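Local atomic coordinates of pyrethroid hydrolase (Sphingobium faniae, PDB entry 5Y5R), a protein that hydrolyses the ester bond of pyrethroid insecticides, splitting cypermethrin and cis- and trans-permethrin into their alcohol and cyclopropanecarboxylic acid halves. Residues 3-8 with 70-75; 63-68 with 89-94; 93-98 with 190-195. All coordinates share one frame; numbering follows the deposited sequence.

All three contacts lie in the alpha/beta-hydrolase fold, on the same side of the chain's centre. Interaction 1 pairs strands 3-9 and 71-77, and interaction 3 pairs strands 95-101 and 194-199; since 71-77 and 95-101 are themselves neighbours, the two belong to one six-stranded parallel sheet, with centres about 10 Å apart. Interaction 2, centred about 9 Å from interaction 1 and 11 Å from interaction 3, joins helix 59-67 to the loop after helix 80-90. Along the chain, interactions 1 and 2 interleave, whereas the segments of interactions 2 and 3 overlap at Asp93 and Lys94, of which Lys94 carries the polar contact in interaction 2. Together they join four neighbouring strands and tie a helix and a loop over one sheet face.

Interaction 1 of 3, residues 3-8 with 70-75; sequences VTDIIL and GQSILL
The carbonyl oxygen of Gln71 receives two backbone N-H groups, a firm bond from Thr4 N (3.0 Å, in the carbonyl plane) and a weak one from Asp5 N at 3.5 Å. This double grip marks a beta bulge: Val3 pairs with Gln71 but Asp5 with Ser72, a register shift of one residue. The axes of the parallel strands 3-8 and 71-75 lie 18° apart; beyond the bulge the bonds alternate regularly. Ile73 N reaches Asp5 O, Ile7 N reaches Ile73 O at 2.7 Å with an N-H...O angle of 171°, and Leu75 N reaches Ile7 O at 2.8 Å.

Side chains divide between the two faces. On the face of Val3, Ile6 and Ile73, CG1 of Ile73 touches CG1 of Val3 at 3.7 Å. Val3 chi1 (174°) turns CG1, and not CG2, against Ile73, leaving CG2 to face Gln71 CB; the Val3 and Ile73 side chains cross at about a right angle. Ile6 instead lies alongside Ile73 and points the same way, CG1 against CB at 4.0 Å. Farther on, Leu8 CD2 meets Leu75 CB. On the other face Leu74 CD2 packs against both CB and CD1 of Ile7, 3.8 Å from the latter, while Ser72 OG lies near Asp5 CB. The carboxylate of Asp5 has its hydrogen-bond partner outside the pair, His34 NE2.

Helix 59-67 covers the Ile7 face through Val61, Ile64 and Leu65, and helix 237-249 covers the Ile6 face through Ile244 and Ala248; strands 32-34 and 95-101 flank the pair within the sheet.

Interaction 2 of 3, residues 63-68 with 89-94; sequences DILARA and QHHPDK
Two alpha-helical connections of an alpha/beta-hydrolase sheet meet here: the C-terminal part of helix 59-67 lies against the loop that leads from helix 80-90 into strand 95-101. Lys94 supplies the polar part of the contact. Its chain bends at chi2 (-97°) and then runs extended, which carries the ammonium group to the carbonyls near the helix end. NZ makes weak hydrogen bonds to Leu65 O and Ala66 O, each at 3.3 Å, so one charge is shared between consecutive carbonyls. CD comes as close as the nitrogen, 3.2 Å from Leu65 O; the lysine therefore passes along this oxygen before its tip bridges the two. A positive charge at this place would be expected to interact favourably with the negative end of the helix dipole.

The apolar part is made by Leu65, whose side chain is directed at the loop. Its CD1 sits 4.1 Å from His91 CB and equally far from His91 CG, meeting the ring root obliquely, while CD2 approaches Lys94 CB at 4.2 Å. His91 is the first residue to leave helical backbone angles, and His91 O accepts Lys94 N at 2.9 Å, a turn that sets the lysine facing Leu65. Leu65 also packs on Ile7, Ser72 and Leu74 of the sheet beneath. A helix of one crossover thus meets the loop ending the next, as in the successive beta-alpha-beta crossovers of the alpha/beta-hydrolase fold.

Interaction 3 of 3, residues 93-98 with 190-195; sequences DKVAGL and LEIPRL
Ile192 reaches across to the 93-98 segment with both of its branches. Its CG1 lies opposite the carbonyl carbon (chi1 -62°) and the chain is extended beyond it (chi2 -173°), which sends CD1 to Val95: the methyl is 3.9 Å from Val95 CB and 3.6 Å from Val95 O, and the two side chains cross at about a right angle. The other branch, CG2, drops onto the backbone of Gly97, 3.8 Å from its CA, and also touches Leu98 CG at 3.8 Å. Leu98 carries its CG anti to the carbonyl carbon, which sets CG and CD1 against that methyl, the two side chains crossing at a slant. Glycine offers no side chain here, and the methyl rests directly on its main chain. Next to it, the CD end of the Pro193 pyrrolidine ring lies against Ala96 O, 3.5 Å from CD, just where the chain turns a corner.

After the corner at Ala96, Leu98 forms a parallel bridge with Arg194. Leu98 N bonds to Pro193 O at 2.9 Å, and Leu195 N to Leu98 O at 2.8 Å, both similarly straight; Leu98 thus uses both its backbone groups on the residues either side of Arg194. The side chain of Arg194 leads away from the 93-98 segment. Its NH1 donates to Leu190 O at 2.8 Å, from above the carbonyl plane although the oxygen lies close to the guanidinium plane, and its NH2 bonds to Pro220 O. The guanidinium thereby ties the loop before its own strand to the loop entering strand 222-226.

Ala88 of helix 80-90 packs on both Ile192 and Leu98, and Ile84 on Leu98. Strands 95-101 and 194-199 are thus neighbours in the parallel central sheet, with helix 80-90 on the Leu98 face, as in the alpha/beta-hydrolase fold.

Interaction 1 of 3, residues 3-8 with 70-75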
# COMPACT_ATOMS: atom_id res chain seq x y z
N VAL A 3 -10.21 4.51 18.13
CA VAL A 3 -10.08 4.18 16.71
C VAL A 3 -11.43 3.70 16.20
O VAL A 3 -11.93 2.66 16.64
CB VAL A 3 -9.02 3.10 16.48
CG1 VAL A 3 -9.04 2.68 15.02
CG2 VAL A 3 -7.65 3.61 16.91
N THR A 4 -11.96 4.43 15.21
CA THR A 4 -13.29 4.26 14.63
C THR A 4 -13.28 3.80 13.19
O THR A 4 -14.24 3.17 12.74
CB THR A 4 -14.04 5.60 14.68
OG1 THR A 4 -13.98 6.14 16.01
CG2 THR A 4 -15.51 5.45 14.26
N ASP A 5 -12.23 4.13 12.45
CA ASP A 5 -12.17 3.91 11.03
C ASP A 5 -10.86 3.23 10.68
O ASP A 5 -9.82 3.53 11.28
CB ASP A 5 -12.26 5.22 10.30
CG ASP A 5 -13.60 5.90 10.50
OD1 ASP A 5 -13.88 6.35 11.65
OD2 ASP A 5 -14.35 6.01 9.50
N ILE A 6 -10.91 2.32 9.71
CA ILE A 6 -9.73 1.72 9.11
C ILE A 6 -9.80 2.02 7.63
O ILE A 6 -10.83 1.76 6.99
CB ILE A 6 -9.65 0.20 9.37
CG1 ILE A 6 -9.49 -0.11 10.85
CG2 ILE A 6 -8.48 -0.44 8.63
CD1 ILE A 6 -9.47 -1.60 11.14
N ILE A 7 -8.70 2.54 7.07
CA ILE A 7 -8.65 2.93 5.66
C ILE A 7 -7.59 2.06 4.98
O ILE A 7 -6.43 2.06 5.40
CB ILE A 7 -8.35 4.43 5.50
CG1 ILE A 7 -9.39 5.28 6.24
CG2 ILE A 7 -8.21 4.81 3.99
CD1 ILE A 7 -9.05 6.75 6.33
N LEU A 8 -8.03 1.23 4.02
CA LEU A 8 -7.15 0.33 3.26
C LEU A 8 -6.87 0.97 1.91
O LEU A 8 -7.81 1.21 1.13
CB LEU A 8 -7.79 -1.04 3.02
CG LEU A 8 -8.56 -1.67 4.20
CD1 LEU A 8 -9.21 -2.96 3.81
CD2 LEU A 8 -7.61 -1.79 5.40
N GLY A 70 -13.55 9.43 15.15
CA GLY A 70 -12.35 9.32 15.98
C GLY A 70 -11.06 9.19 15.19
O GLY A 70 -10.87 9.90 14.19
N GLN A 71 -10.15 8.34 15.65
CA GLN A 71 -8.86 8.11 15.00
C GLN A 71 -8.98 7.02 13.94
O GLN A 71 -9.87 6.17 14.00
CB GLN A 71 -7.82 7.68 16.02
CG GLN A 71 -7.66 8.68 17.12
CD GLN A 71 -6.79 9.81 16.70
OE1 GLN A 71 -5.56 9.72 16.72
NE2 GLN A 71 -7.43 10.89 16.26
N SER A 72 -8.03 7.01 13.00
CA SER A 72 -8.02 6.06 11.89
C SER A 72 -6.74 5.23 11.82
O SER A 72 -5.64 5.71 12.08
CB SER A 72 -8.17 6.77 10.55
OG SER A 72 -9.44 7.40 10.44
N ILE A 73 -6.89 4.02 11.30
CA ILE A 73 -5.76 3.19 10.92
C ILE A 73 -5.60 3.30 9.40
O ILE A 73 -6.58 3.15 8.65
CB ILE A 73 -5.96 1.72 11.34
CG1 ILE A 73 -6.25 1.61 12.85
CG2 ILE A 73 -4.74 0.91 11.00
CD1 ILE A 73 -5.05 1.85 13.77
N LEU A 74 -4.39 3.58 8.95
CA LEU A 74 -4.07 3.66 7.53
C LEU A 74 -3.25 2.44 7.17
O LEU A 74 -2.24 2.15 7.82
CB LEU A 74 -3.28 4.93 7.21
CG LEU A 74 -3.94 6.27 7.48
CD1 LEU A 74 -3.14 7.37 6.77
CD2 LEU A 74 -5.41 6.19 7.04
N LEU A 75 -3.70 1.73 6.14
CA LEU A 75 -2.99 0.59 5.60
C LEU A 75 -2.64 0.87 4.14
O LEU A 75 -3.50 1.31 3.36
CB LEU A 75 -3.80 -0.71 5.69
CG LEU A 75 -3.10 -2.00 5.23
CD1 LEU A 75 -3.63 -3.19 6.05
CD2 LEU A 75 -3.31 -2.30 3.72

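Interaction 2 of 3, residues 63-68 with 89-94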
# COMPACT_ATOMS: atom_id res chain seq x y z
N ASP A 63 -10.06 13.26 2.57
CA ASP A 63 -11.51 13.45 2.69
C ASP A 63 -12.12 12.52 3.73
O ASP A 63 -12.94 12.95 4.54
CB ASP A 63 -12.19 13.22 1.34
CG ASP A 63 -11.71 14.16 0.23
OD1 ASP A 63 -11.18 15.26 0.53
OD2 ASP A 63 -11.91 13.80 -0.95
N ILE A 64 -11.77 11.23 3.70
CA ILE A 64 -12.36 10.28 4.64
C ILE A 64 -11.94 10.63 6.06
O ILE A 64 -12.77 10.74 6.97
CB ILE A 64 -11.97 8.83 4.30
CG1 ILE A 64 -12.64 8.33 3.03
CG2 ILE A 64 -12.39 7.88 5.48
CD1 ILE A 64 -12.15 6.97 2.61
N LEU A 65 -10.64 10.87 6.25
CA LEU A 65 -10.11 11.23 7.56
C LEU A 65 -10.77 12.49 8.10
O LEU A 65 -10.87 12.67 9.32
CB LEU A 65 -8.59 11.42 7.49
CG LEU A 65 -7.64 10.25 7.23
CD1 LEU A 65 -6.20 10.72 6.87
CD2 LEU A 65 -7.62 9.37 8.43
N ALA A 66 -11.20 13.38 7.21
CA ALA A 66 -11.84 14.62 7.62
C ALA A 66 -13.12 14.35 8.39
O ALA A 66 -13.39 15.01 9.41
CB ALA A 66 -12.13 15.47 6.38
N ARG A 67 -13.93 13.40 7.93
CA ARG A 67 -15.24 13.16 8.52
C ARG A 67 -15.26 11.97 9.46
O ARG A 67 -16.34 11.56 9.90
CB ARG A 67 -16.28 12.98 7.41
CG ARG A 67 -15.73 12.29 6.18
CD ARG A 67 -16.85 11.92 5.19
NE ARG A 67 -17.24 10.52 5.27
CZ ARG A 67 -18.48 10.09 5.03
NH1 ARG A 67 -18.77 8.81 5.10
NH2 ARG A 67 -19.45 10.94 4.74
N ALA A 68 -14.11 11.42 9.80
CA ALA A 68 -14.08 10.33 10.78
C ALA A 68 -14.42 10.86 12.16
O ALA A 68 -13.99 11.95 12.56
CB ALA A 68 -12.72 9.66 10.79
N GLN A 89 2.00 12.42 7.74
CA GLN A 89 2.69 13.67 8.02
C GLN A 89 1.75 14.85 8.00
O GLN A 89 1.91 15.79 8.79
CB GLN A 89 3.85 13.85 7.03
CG GLN A 89 4.51 15.22 7.00
CD GLN A 89 5.06 15.59 8.35
OE1 GLN A 89 5.43 14.72 9.12
NE2 GLN A 89 5.18 16.88 8.62
N HIS A 90 0.75 14.84 7.13
CA HIS A 90 -0.13 15.99 7.02
C HIS A 90 -1.39 15.85 7.86
O HIS A 90 -2.03 16.87 8.15
CB HIS A 90 -0.50 16.25 5.56
CG HIS A 90 0.68 16.63 4.70
ND1 HIS A 90 1.60 15.71 4.26
CD2 HIS A 90 1.11 17.84 4.28
CE1 HIS A 90 2.54 16.33 3.57
NE2 HIS A 90 2.27 17.63 3.56
N HIS A 91 -1.73 14.64 8.32
CA HIS A 91 -2.87 14.44 9.20
C HIS A 91 -2.48 13.62 10.43
O HIS A 91 -3.17 12.68 10.81
CB HIS A 91 -3.99 13.74 8.44
CG HIS A 91 -4.36 14.42 7.16
ND1 HIS A 91 -5.23 15.49 7.12
CD2 HIS A 91 -3.99 14.18 5.88
CE1 HIS A 91 -5.36 15.89 5.86
NE2 HIS A 91 -4.63 15.10 5.09
N PRO A 92 -1.37 13.97 11.10
CA PRO A 92 -0.92 13.14 12.22
C PRO A 92 -1.91 13.13 13.35
O PRO A 92 -1.88 12.21 14.16
CB PRO A 92 0.40 13.81 12.64
CG PRO A 92 0.18 15.21 12.34
CD PRO A 92 -0.57 15.21 11.03
N ASP A 93 -2.72 14.19 13.46
CA ASP A 93 -3.75 14.27 14.48
C ASP A 93 -4.91 13.32 14.21
O ASP A 93 -5.72 13.08 15.12
CB ASP A 93 -4.25 15.72 14.62
CG ASP A 93 -4.73 16.34 13.29
OD1 ASP A 93 -4.11 16.13 12.21
OD2 ASP A 93 -5.74 17.08 13.34
N LYS A 94 -5.03 12.81 12.99
CA LYS A 94 -6.12 11.91 12.65
C LYS A 94 -5.71 10.44 12.58
O LYS A 94 -6.58 9.57 12.64
CB LYS A 94 -6.76 12.34 11.33
CG LYS A 94 -7.37 13.75 11.38
CD LYS A 94 -8.86 13.69 11.64
CE LYS A 94 -9.52 15.04 11.53
NZ LYS A 94 -11.02 14.92 11.67

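Interaction 3 of 3, residues 93-98 with 190-195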
# COMPACT_ATOMS: atom_id res chain seq x y z
N ASP A 93 -2.72 14.19 13.46
CA ASP A 93 -3.75 14.27 14.48
C ASP A 93 -4.91 13.32 14.21
O ASP A 93 -5.72 13.08 15.12
CB ASP A 93 -4.25 15.72 14.62
CG ASP A 93 -4.73 16.34 13.29
OD1 ASP A 93 -4.11 16.13 12.21
OD2 ASP A 93 -5.74 17.08 13.34
N LYS A 94 -5.03 12.81 12.99
CA LYS A 94 -6.12 11.91 12.65
C LYS A 94 -5.71 10.44 12.58
O LYS A 94 -6.58 9.57 12.64
CB LYS A 94 -6.76 12.34 11.33
CG LYS A 94 -7.37 13.75 11.38
CD LYS A 94 -8.86 13.69 11.64
CE LYS A 94 -9.52 15.04 11.53
NZ LYS A 94 -11.02 14.92 11.67
N VAL A 95 -4.41 10.16 12.45
CA VAL A 95 -3.91 8.81 12.26
C VAL A 95 -3.36 8.32 13.59
O VAL A 95 -2.46 8.94 14.17
CB VAL A 95 -2.84 8.74 11.16
CG1 VAL A 95 -2.37 7.30 10.98
CG2 VAL A 95 -3.39 9.32 9.81
N ALA A 96 -3.92 7.22 14.08
CA ALA A 96 -3.48 6.52 15.28
C ALA A 96 -2.51 5.37 14.99
O ALA A 96 -1.92 4.84 15.94
CB ALA A 96 -4.69 5.98 16.05
N GLY A 97 -2.40 4.93 13.74
CA GLY A 97 -1.55 3.79 13.43
C GLY A 97 -1.27 3.66 11.95
O GLY A 97 -2.10 4.05 11.11
N LEU A 98 -0.11 3.10 11.62
CA LEU A 98 0.30 2.89 10.23
C LEU A 98 0.61 1.42 10.00
O LEU A 98 1.41 0.82 10.72
CB LEU A 98 1.53 3.74 9.88
CG LEU A 98 1.30 5.25 9.84
CD1 LEU A 98 2.62 5.98 9.65
CD2 LEU A 98 0.30 5.65 8.75
N LEU A 190 6.38 10.66 13.33
CA LEU A 190 7.24 9.53 13.69
C LEU A 190 6.89 8.92 15.05
O LEU A 190 7.45 7.88 15.40
CB LEU A 190 8.70 9.95 13.66
CG LEU A 190 9.19 10.30 12.24
CD1 LEU A 190 10.54 10.99 12.33
CD2 LEU A 190 9.29 9.04 11.43
N GLU A 191 5.96 9.51 15.79
CA GLU A 191 5.47 8.88 17.00
C GLU A 191 4.29 7.95 16.73
O GLU A 191 3.86 7.22 17.61
CB GLU A 191 5.01 9.93 18.00
CG GLU A 191 5.84 11.18 18.02
CD GLU A 191 5.73 11.90 19.32
OE1 GLU A 191 6.52 11.56 20.21
OE2 GLU A 191 4.87 12.78 19.45
N ILE A 192 3.74 8.01 15.53
CA ILE A 192 2.61 7.15 15.22
C ILE A 192 3.10 5.70 15.23
O ILE A 192 4.13 5.40 14.61
CB ILE A 192 2.03 7.53 13.87
CG1 ILE A 192 1.50 8.97 13.88
CG2 ILE A 192 0.98 6.56 13.43
CD1 ILE A 192 0.76 9.36 12.57
N PRO A 193 2.43 4.80 15.96
CA PRO A 193 2.85 3.39 15.93
C PRO A 193 2.81 2.83 14.52
O PRO A 193 1.88 3.09 13.75
CB PRO A 193 1.83 2.69 16.84
CG PRO A 193 1.36 3.77 17.77
CD PRO A 193 1.41 5.06 16.98
N ARG A 194 3.81 2.01 14.21
CA ARG A 194 4.01 1.48 12.86
C ARG A 194 4.06 -0.04 12.93
O ARG A 194 4.61 -0.61 13.88
CB ARG A 194 5.32 2.01 12.24
CG ARG A 194 5.38 3.51 12.03
CD ARG A 194 6.79 3.94 11.57
NE ARG A 194 7.82 3.73 12.60
CZ ARG A 194 8.18 4.66 13.48
NH1 ARG A 194 7.58 5.84 13.44
NH2 ARG A 194 9.12 4.41 14.39
N LEU A 195 3.40 -0.67 11.98
CA LEU A 195 3.43 -2.12 11.83
C LEU A 195 3.73 -2.48 10.38
O LEU A 195 3.11 -1.92 9.46
CB LEU A 195 2.10 -2.74 12.29
CG LEU A 195 1.78 -4.17 11.90
CD1 LEU A 195 2.77 -5.10 12.57
CD2 LEU A 195 0.35 -4.50 12.33